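Rhizobiales Sp. Pch2 (PDB 6PB3) is a TRIP13-like AAA+ ATPase that probably remodels HORMA domain proteins to regulate cGAS-like enzymes in bacteriophage immunity. Local coordinates at residues A[76-81]-A[218-223]. Sequence-based numbering, arbitrary orientation.
Sequences LIVLAG and AEIITF
Strands 76-81 and 219-223 run parallel, their axes 4.6 Å apart at the closest and 26° from alignment, and five backbone hydrogen bonds join 76-81 to 218-223. Val78 and Ala80 each give their N-H to one residue of the partner, Glu219 and Ile221, and accept through O from the residue two further along, Ile221 and Phe223, the usual alternation of a parallel pair; the bond from Ala80 N to Ile221 O, nearly straight like Val78-Glu219 and Ile221-Val78, measures 3.1 Å. At the start, Ala218 N reaches Leu76 O at 2.7 Å along a more bent path. Ile77, Leu79 and Ile221 share one face of the sheet. There CD2 of Leu79 settles 4.0 Å from CB of Ile221, the two side chains lying alongside and pointing the same way, while Ile221 CD1 meets CG2 of Ile77 at 4.1 Å. Both strands belong to the AAA ATPase core, where 219-223 is the outermost strand within the chain and strand 197-203 binds the other edge of 76-81. Gly81, at the end of 76-81, is the first glycine of the probable Walker A motif (P-loop). Phe223 has CG anti to its carbonyl carbon (chi1 -60°), which swings the ring back along the partner strand: CE1 packs 3.8 Å from Leu79 CB, and the ring edge faces Ala80 O in plane, CD1 being 3.5 Å away. On the opposite face of the sheet from Ile77 and Leu79, Val78 CB lies 4.2 Å from Ile220 CG1, and Thr222 OG1 hydrogen-bonds Arg274 of the second subunit.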
# COMPACT_ATOMS: atom_id res chain seq x y z
N LEU A 76 10.46 5.99 32.00
CA LEU A 76 9.67 6.45 30.87
C LEU A 76 8.37 5.68 30.84
O LEU A 76 8.37 4.45 30.98
CB LEU A 76 10.43 6.26 29.55
CG LEU A 76 9.61 6.33 28.25
CD1 LEU A 76 9.17 7.77 27.94
CD2 LEU A 76 10.40 5.73 27.07
N ILE A 77 7.26 6.39 30.65
CA ILE A 77 5.94 5.77 30.50
C ILE A 77 5.35 6.24 29.18
O ILE A 77 5.31 7.44 28.90
CB ILE A 77 5.01 6.13 31.67
CG1 ILE A 77 5.63 5.68 32.99
CG2 ILE A 77 3.65 5.45 31.47
CD1 ILE A 77 4.94 6.23 34.23
N VAL A 78 4.88 5.28 28.38
CA VAL A 78 4.32 5.56 27.07
C VAL A 78 2.80 5.41 27.16
O VAL A 78 2.30 4.39 27.64
CB VAL A 78 4.91 4.62 26.01
CG1 VAL A 78 4.15 4.75 24.67
CG2 VAL A 78 6.37 4.96 25.78
N LEU A 79 2.08 6.44 26.71
CA LEU A 79 0.63 6.37 26.53
C LEU A 79 0.37 6.27 25.04
O LEU A 79 0.69 7.20 24.29
CB LEU A 79 -0.07 7.61 27.12
CG LEU A 79 0.23 8.03 28.55
CD1 LEU A 79 -0.78 9.13 28.99
CD2 LEU A 79 0.17 6.85 29.49
N ALA A 80 -0.22 5.15 24.61
CA ALA A 80 -0.40 4.86 23.19
C ALA A 80 -1.85 4.50 22.91
O ALA A 80 -2.49 3.80 23.70
CB ALA A 80 0.50 3.69 22.76
N GLY A 81 -2.38 4.97 21.78
CA GLY A 81 -3.69 4.55 21.35
C GLY A 81 -4.46 5.65 20.63
O GLY A 81 -3.90 6.67 20.23
N ALA A 218 9.26 1.89 30.87
CA ALA A 218 8.98 1.08 32.05
C ALA A 218 7.59 0.50 31.96
O ALA A 218 7.36 -0.64 32.35
CB ALA A 218 9.13 1.92 33.31
N GLU A 219 6.65 1.28 31.43
CA GLU A 219 5.32 0.76 31.20
C GLU A 219 4.75 1.41 29.96
O GLU A 219 4.98 2.60 29.71
CB GLU A 219 4.39 1.00 32.40
CG GLU A 219 3.05 0.30 32.25
CD GLU A 219 2.10 0.53 33.40
OE1 GLU A 219 2.42 1.31 34.31
OE2 GLU A 219 1.01 -0.08 33.40
N ILE A 220 4.01 0.62 29.20
CA ILE A 220 3.19 1.10 28.09
C ILE A 220 1.74 0.92 28.51
O ILE A 220 1.34 -0.18 28.90
CB ILE A 220 3.50 0.33 26.80
CG1 ILE A 220 5.00 0.42 26.46
CG2 ILE A 220 2.60 0.84 25.66
CD1 ILE A 220 5.43 -0.46 25.23
N ILE A 221 0.95 1.98 28.41
CA ILE A 221 -0.46 1.98 28.81
C ILE A 221 -1.27 2.27 27.57
O ILE A 221 -1.08 3.31 26.93
CB ILE A 221 -0.75 3.01 29.91
CG1 ILE A 221 0.03 2.69 31.19
CG2 ILE A 221 -2.29 3.09 30.22
CD1 ILE A 221 -0.06 3.85 32.22
N THR A 222 -2.18 1.37 27.23
CA THR A 222 -2.84 1.44 25.94
C THR A 222 -4.27 1.95 26.08
O THR A 222 -4.98 1.61 27.03
CB THR A 222 -2.81 0.08 25.24
OG1 THR A 222 -3.39 -0.93 26.08
CG2 THR A 222 -1.35 -0.31 24.93
N PHE A 223 -4.66 2.78 25.11
CA PHE A 223 -5.97 3.40 25.00
C PHE A 223 -6.57 2.90 23.69
O PHE A 223 -6.38 3.48 22.62
CB PHE A 223 -5.88 4.93 25.02
CG PHE A 223 -5.25 5.48 26.27
CD1 PHE A 223 -3.91 5.29 26.53
CD2 PHE A 223 -6.01 6.18 27.20
CE1 PHE A 223 -3.33 5.77 27.70
CE2 PHE A 223 -5.43 6.68 28.37
CZ PHE A 223 -4.10 6.48 28.61